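Side-chain contacts in putative uncharacterized protein (Streptococcus mutans, PDB 3BGK), which probably catalyses ADP-dependent dehydration of the S-form of NAD(P)HX, a repair reaction that restores NAD(P)H from its damaged, hydrated form: residues E121-A126 with Q150-K155; T157-G162 with G259-F264; D284-E289 with T296-E301. One frame throughout, in Å; residues are numbered along the deposited sequence.

Contact 1 of 3, residues E121-A126 with Q150-K155; sequences EQITAA and QAIEPK
With chi1 of Ile-123 at -72°, CG2 lies opposite the backbone N and is carried out over the end of helix 139-151, while the chi2 torsion of 153° carries CD1 to the methyl of Ala-151. Two branches of one isoleucine thus meet a single alanine: CG2 is 3.8 Å and CD1 3.9 Å from Ala-151 CB. CG2 also sits 3.5 Å from Ala-151 O, a van der Waals approach of a methyl to a carbonyl near the helix end, and is 4.1 Å from Ile-152 CD1. Ile-152 is the first residue to leave helical geometry; its CB points away from helix 116-125, yet the end of its chain returns toward it. At the exposed side, the extended side chain of Glu-153 crosses Thr-124, bringing OE1 to 3.7 Å from Thr-124 CB, with no hydrogen bond between them. The Thr-124 hydroxyl is instead turned back on its own helix, donating from OG1 to Glu-121 O over 2.8 Å, so that this carbonyl accepts both from OG1 and from Ala-125 N. The two helices belong to one outer layer of the alpha/beta/alpha sandwich, where Ile-123 and Ala-126 also rest on Leu-62 of strand 60-64. The direct contact is van der Waals only, isoleucine methyls on Ala-151 and a carboxylate oxygen against the aliphatic atoms of Thr-124, and its polar link is indirect: Gln-156 bonds both Ala-126 O and Glu-153 N.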
# COMPACT_ATOMS: atom_id res chain seq x y z
N GLU A 121 12.13 10.84 25.44
CA GLU A 121 12.26 12.10 24.70
C GLU A 121 10.95 12.45 24.00
O GLU A 121 10.51 13.60 24.05
CB GLU A 121 13.40 12.02 23.67
CG GLU A 121 14.80 12.05 24.27
N GLN A 122 10.33 11.46 23.36
CA GLN A 122 9.11 11.67 22.60
C GLN A 122 7.89 12.00 23.47
O GLN A 122 7.00 12.74 23.04
CB GLN A 122 8.81 10.48 21.68
CG GLN A 122 9.76 10.38 20.47
CD GLN A 122 9.71 11.59 19.54
OE1 GLN A 122 8.63 12.14 19.27
NE2 GLN A 122 10.86 12.00 19.04
N ILE A 123 7.86 11.47 24.69
CA ILE A 123 6.79 11.81 25.64
C ILE A 123 6.83 13.31 25.98
O ILE A 123 5.79 13.98 25.94
CB ILE A 123 6.83 10.93 26.92
CG1 ILE A 123 6.37 9.50 26.60
CG2 ILE A 123 5.93 11.50 28.01
CD1 ILE A 123 6.95 8.44 27.52
N THR A 124 8.03 13.83 26.28
CA THR A 124 8.22 15.26 26.59
C THR A 124 7.93 16.20 25.42
O THR A 124 7.61 17.37 25.63
CB THR A 124 9.66 15.58 27.09
OG1 THR A 124 10.56 15.64 25.98
CG2 THR A 124 10.16 14.55 28.11
N ALA A 125 8.06 15.70 24.19
CA ALA A 125 7.76 16.49 22.99
C ALA A 125 6.25 16.48 22.63
O ALA A 125 5.79 17.33 21.87
CB ALA A 125 8.59 15.99 21.81
N ALA A 126 5.51 15.53 23.20
CA ALA A 126 4.08 15.37 22.90
C ALA A 126 3.18 16.25 23.77
O ALA A 126 3.49 16.50 24.94
CB ALA A 126 3.68 13.91 23.04
N GLN A 150 5.48 7.45 34.39
CA GLN A 150 6.44 8.27 35.14
C GLN A 150 6.91 9.51 34.37
O GLN A 150 7.44 10.46 34.96
CB GLN A 150 7.64 7.44 35.60
CG GLN A 150 7.31 6.42 36.69
N ALA A 151 6.72 9.50 33.05
CA ALA A 151 7.18 10.59 32.19
C ALA A 151 6.09 11.62 31.84
O ALA A 151 6.39 12.69 31.31
CB ALA A 151 7.82 10.03 30.92
N ILE A 152 4.83 11.28 32.13
CA ILE A 152 3.71 12.19 31.85
C ILE A 152 3.81 13.45 32.71
O ILE A 152 4.22 13.40 33.87
CB ILE A 152 2.31 11.50 32.01
CG1 ILE A 152 2.09 10.43 30.94
CG2 ILE A 152 1.17 12.53 31.98
CD1 ILE A 152 2.11 10.93 29.48
N GLU A 153 3.47 14.58 32.10
CA GLU A 153 3.56 15.89 32.71
C GLU A 153 2.14 16.43 32.90
O GLU A 153 1.22 15.99 32.21
CB GLU A 153 4.40 16.81 31.82
CG GLU A 153 5.80 16.23 31.46
CD GLU A 153 6.49 16.97 30.31
OE1 GLU A 153 7.67 16.66 30.04
OE2 GLU A 153 5.88 17.86 29.66
N PRO A 154 1.95 17.37 33.85
CA PRO A 154 0.61 17.90 34.17
C PRO A 154 -0.14 18.64 33.03
O PRO A 154 -1.37 18.63 33.01
CB PRO A 154 0.88 18.88 35.32
CG PRO A 154 2.21 18.44 35.88
CD PRO A 154 2.99 17.97 34.71
N LYS A 155 0.60 19.26 32.11
CA LYS A 155 -0.02 19.97 30.98
C LYS A 155 -0.45 19.04 29.83
O LYS A 155 -1.10 19.48 28.87
CB LYS A 155 0.92 21.06 30.45

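Contact 2 of 3, residues T157-G162 with G259-F264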
# COMPACT_ATOMS: atom_id res chain seq x y z
N THR A 157 -2.37 15.78 27.93
CA THR A 157 -3.58 14.97 27.92
C THR A 157 -3.22 13.50 27.70
O THR A 157 -2.46 13.15 26.78
CB THR A 157 -4.57 15.44 26.84
OG1 THR A 157 -4.78 16.85 26.97
CG2 THR A 157 -5.91 14.72 26.97
N LEU A 158 -3.75 12.64 28.56
CA LEU A 158 -3.44 11.21 28.50
C LEU A 158 -4.69 10.41 28.21
O LEU A 158 -5.66 10.46 28.98
CB LEU A 158 -2.77 10.74 29.80
CG LEU A 158 -2.44 9.25 29.95
CD1 LEU A 158 -1.33 8.81 28.99
CD2 LEU A 158 -2.07 8.93 31.40
N ILE A 159 -4.66 9.69 27.10
CA ILE A 159 -5.75 8.79 26.72
C ILE A 159 -5.30 7.35 26.94
O ILE A 159 -4.27 6.91 26.41
CB ILE A 159 -6.21 9.00 25.25
CG1 ILE A 159 -6.41 10.49 24.96
CG2 ILE A 159 -7.51 8.24 25.00
CD1 ILE A 159 -6.36 10.83 23.48
N ILE A 160 -6.08 6.64 27.75
CA ILE A 160 -5.79 5.27 28.10
C ILE A 160 -6.85 4.39 27.43
O ILE A 160 -8.04 4.49 27.73
CB ILE A 160 -5.78 5.07 29.63
CG1 ILE A 160 -4.76 6.02 30.28
CG2 ILE A 160 -5.47 3.62 29.99
CD1 ILE A 160 -4.95 6.22 31.78
N ASP A 161 -6.39 3.55 26.51
CA ASP A 161 -7.29 2.82 25.63
C ASP A 161 -7.08 1.33 25.75
O ASP A 161 -6.01 0.88 26.16
CB ASP A 161 -7.06 3.26 24.18
CG ASP A 161 -8.04 2.64 23.21
OD1 ASP A 161 -9.20 3.09 23.17
OD2 ASP A 161 -7.65 1.70 22.49
N GLY A 162 -8.10 0.56 25.40
CA GLY A 162 -7.99 -0.89 25.29
C GLY A 162 -7.28 -1.53 26.45
O GLY A 162 -7.61 -1.25 27.60
N GLY A 259 -6.85 13.22 17.96
CA GLY A 259 -6.65 14.28 16.99
C GLY A 259 -7.45 15.53 17.34
O GLY A 259 -6.97 16.66 17.15
N PHE A 260 -8.66 15.32 17.85
CA PHE A 260 -9.51 16.42 18.27
C PHE A 260 -8.90 17.19 19.44
O PHE A 260 -8.75 18.41 19.36
CB PHE A 260 -10.93 15.94 18.61
CG PHE A 260 -11.87 15.91 17.42
CD1 PHE A 260 -11.56 15.18 16.27
CD2 PHE A 260 -13.07 16.60 17.47
CE1 PHE A 260 -12.43 15.15 15.18
CE2 PHE A 260 -13.96 16.58 16.39
CZ PHE A 260 -13.64 15.85 15.24
N VAL A 261 -8.52 16.47 20.50
CA VAL A 261 -8.00 17.09 21.72
C VAL A 261 -6.67 17.81 21.48
O VAL A 261 -6.33 18.76 22.19
CB VAL A 261 -7.90 16.10 22.92
CG1 VAL A 261 -9.26 15.53 23.28
CG2 VAL A 261 -6.91 14.99 22.64
N ALA A 262 -5.94 17.35 20.47
CA ALA A 262 -4.67 17.96 20.06
C ALA A 262 -4.82 19.38 19.52
O ALA A 262 -3.95 20.22 19.73
CB ALA A 262 -3.97 17.07 19.04
N GLN A 263 -5.93 19.66 18.84
CA GLN A 263 -6.12 20.93 18.13
C GLN A 263 -7.21 21.83 18.70
O GLN A 263 -7.15 23.05 18.51
CB GLN A 263 -6.39 20.67 16.63
CG GLN A 263 -7.65 19.85 16.35
CD GLN A 263 -7.64 19.16 15.00
OE1 GLN A 263 -7.77 19.78 13.96
NE2 GLN A 263 -7.51 17.84 15.03
N PHE A 264 -8.21 21.26 19.38
CA PHE A 264 -9.31 22.06 19.95
C PHE A 264 -9.18 22.13 21.48
O PHE A 264 -9.43 21.14 22.17
CB PHE A 264 -10.68 21.51 19.55
CG PHE A 264 -10.86 21.30 18.08
CD1 PHE A 264 -10.88 22.38 17.20
CD2 PHE A 264 -11.03 20.02 17.56
CE1 PHE A 264 -11.05 22.18 15.82
CE2 PHE A 264 -11.21 19.81 16.18
CZ PHE A 264 -11.22 20.89 15.31
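Val-261 directs its CB from helix 249-263 toward strand 157-161, and two alternate strand residues, Thr-157 and Ile-159, direct theirs back at it. The valine methyl that does the touching is CG2, which chi1 of -60° places between the backbone N and the carbonyl carbon. From there it faces Ile-159 CD1 at 4.3 Å and Thr-157 CG2 at 4.5 Å. On the strand side the extended isoleucine chain, chi2 159°, carries CD1 toward the helix, and the methyl meets Val-261 CG2 obliquely rather than along its last bond. The threonine approaches through its methyl and contributes no hydrogen bond across the gap. Leu-158 and Ile-160, the intervening residues, belong to the other face of the sheet. Val-128 and Ile-182, on the neighbouring strands, also touch Val-261, which therefore sits over the central parallel strands of a ribokinase-like three-layer fold. Away from the strand, the rings of Phe-260 and Phe-264 meet, CE2 of Phe-264 lying 3.9 Å above the Phe-260 ring plane and offset toward its rim, and both pack on helix 268-287; Phe-264 also touches Tyr-291 of the second subunit. Farther along the strand, Asp-161 forms a salt bridge with Lys-222, a predicted AMP-binding residue whose side chain is about 8 Å from that of Ile-159. Across the interface only buried methyls meet, in light contact, which implies a hydrophobic seam that Val-128 and Ile-182 complete.

Contact 3 of 3, residues D284-E289 with T296-E301; sequences DQLSKE and TRISAE
Leu-286 reaches across from helix 268-287 and brings both of its branches against one flank of helix 295-310. The close part centres on CD1, which comes to 3.6 Å from Arg-297 O and 3.9 Å from Ile-298 N, lying against the peptide unit that joins those two residues. The same methyl is 4.1 Å from Ile-298 CG1, and Glu-301 CG, one turn on from Arg-297, lies 4.0 Å from both Leu-286 CD1 and CD2. This placement follows from the leucine torsions: CG lies opposite the carbonyl carbon, chi1 -72°, and chi2 of 173° carries CD1 to the Arg-297/Ile-298 peptide. The two are consecutive helices joined by a short loop, packed side against side in an outer layer of the alpha/beta/alpha sandwich. Val-293 of that loop touches both Leu-286 and Ile-298 and extends the apolar patch, while Met-249 of helix 249-263 also touches Ile-298. The packing is looser toward the exposed margin. Arg-297 offers little more than CB, 4.2 Å from Leu-286 CD1, before its chain bends at chi2 (-81°) and leads the guanidinium away; the arginine packs on Asn-83 of the third subunit. Glu-301 divides its length in a similar way, its CG meeting the leucine while its carboxylate forms a salt bridge through OE1 with Arg-304. Thr-296 OG1, one turn before Ala-300, is hydrogen-bonded to Glu-107 of the third subunit.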
# COMPACT_ATOMS: atom_id res chain seq x y z
N ASP A 284 -22.47 6.47 9.61
CA ASP A 284 -23.85 6.61 9.14
C ASP A 284 -23.93 7.02 7.68
O ASP A 284 -24.74 6.48 6.94
CB ASP A 284 -24.66 7.58 10.01
CG ASP A 284 -25.28 6.91 11.24
OD1 ASP A 284 -24.67 5.96 11.78
OD2 ASP A 284 -26.39 7.31 11.66
N GLN A 285 -23.10 7.97 7.27
CA GLN A 285 -23.06 8.40 5.87
C GLN A 285 -22.57 7.30 4.93
O GLN A 285 -23.16 7.08 3.87
CB GLN A 285 -22.18 9.63 5.69
CG GLN A 285 -22.91 10.93 5.88
CD GLN A 285 -22.01 12.12 5.76
OE1 GLN A 285 -20.87 12.04 5.26
NE2 GLN A 285 -22.50 13.27 6.21
N LEU A 286 -21.51 6.60 5.34
CA LEU A 286 -20.94 5.51 4.56
C LEU A 286 -21.84 4.27 4.49
O LEU A 286 -21.69 3.44 3.58
CB LEU A 286 -19.54 5.13 5.08
CG LEU A 286 -18.40 6.11 4.80
CD1 LEU A 286 -17.13 5.70 5.52
CD2 LEU A 286 -18.15 6.26 3.30
N SER A 287 -22.77 4.15 5.44
CA SER A 287 -23.66 3.00 5.54
C SER A 287 -24.70 2.91 4.43
O SER A 287 -25.16 1.81 4.08
CB SER A 287 -24.39 2.99 6.89
OG SER A 287 -25.36 4.02 6.98
N LYS A 288 -25.07 4.06 3.87
CA LYS A 288 -26.06 4.09 2.78
C LYS A 288 -25.59 3.26 1.59
O LYS A 288 -26.40 2.79 0.79
CB LYS A 288 -26.36 5.53 2.35
CG LYS A 288 -26.71 6.51 3.48
CD LYS A 288 -27.92 6.05 4.29
CE LYS A 288 -28.15 6.96 5.49
NZ LYS A 288 -29.10 6.36 6.48
N GLU A 289 -24.28 3.07 1.48
CA GLU A 289 -23.72 2.32 0.36
C GLU A 289 -22.74 1.24 0.81
O GLU A 289 -21.90 0.79 0.03
CB GLU A 289 -23.09 3.29 -0.64
CG GLU A 289 -24.13 4.05 -1.46
CD GLU A 289 -23.56 5.26 -2.18
OE1 GLU A 289 -22.32 5.37 -2.31
OE2 GLU A 289 -24.37 6.11 -2.61
N THR A 296 -10.86 1.90 8.34
CA THR A 296 -10.02 2.69 7.43
C THR A 296 -10.81 3.49 6.39
O THR A 296 -10.30 4.48 5.86
CB THR A 296 -8.97 1.84 6.68
OG1 THR A 296 -9.64 0.82 5.92
CG2 THR A 296 -7.98 1.21 7.65
N ARG A 297 -12.04 3.05 6.09
CA ARG A 297 -12.89 3.79 5.16
C ARG A 297 -13.42 5.06 5.81
O ARG A 297 -13.62 6.07 5.13
CB ARG A 297 -14.08 2.95 4.66
CG ARG A 297 -13.76 1.56 4.12
CD ARG A 297 -13.27 1.57 2.69
NE ARG A 297 -13.03 0.20 2.21
CZ ARG A 297 -11.89 -0.48 2.39
NH1 ARG A 297 -11.78 -1.72 1.92
NH2 ARG A 297 -10.87 0.07 3.02
N ILE A 298 -13.65 5.00 7.13
CA ILE A 298 -14.08 6.16 7.91
C ILE A 298 -12.98 7.22 8.00
O ILE A 298 -13.24 8.42 7.86
CB ILE A 298 -14.50 5.74 9.34
CG1 ILE A 298 -15.83 4.99 9.30
CG2 ILE A 298 -14.61 6.95 10.26
CD1 ILE A 298 -16.21 4.35 10.62
N SER A 299 -11.75 6.76 8.24
CA SER A 299 -10.57 7.63 8.33
C SER A 299 -10.34 8.44 7.07
O SER A 299 -9.99 9.63 7.14
CB SER A 299 -9.32 6.80 8.66
OG SER A 299 -9.33 6.41 10.02
N ALA A 300 -10.53 7.79 5.92
CA ALA A 300 -10.35 8.42 4.62
C ALA A 300 -11.30 9.60 4.39
O ALA A 300 -10.97 10.54 3.65
CB ALA A 300 -10.53 7.38 3.51
N GLU A 301 -12.45 9.56 5.06
CA GLU A 301 -13.51 10.57 4.89
C GLU A 301 -13.44 11.74 5.86
O GLU A 301 -14.07 12.77 5.63
CB GLU A 301 -14.89 9.91 5.02
CG GLU A 301 -15.18 8.85 3.95
CD GLU A 301 -15.12 9.40 2.54
OE1 GLU A 301 -15.66 10.51 2.29
OE2 GLU A 301 -14.53 8.73 1.67

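How the contacts relate
The three contacts come in series along the chain and sample both helical layers of one sandwich. Contacts 1 and 2 have centres 14 Å apart and touch, through Ile-152 CD1 and Leu-158 CD1 at 4.1 Å: a short loop, 152-156, joins helix 139-151 to strand 157-161, whose other face receives helix 249-263. That helix is followed by helix 268-287, so contact 3 continues the chain from contact 2, with centres 22 Å apart. Contacts 1 and 3 lie on opposite sides of the chain's centre, 34 Å between centres. Contact 2 ties helix 249-263 to the sheet, while contact 3 joins helices; both adjoin other subunits of the tetramer, and contact 1 does not.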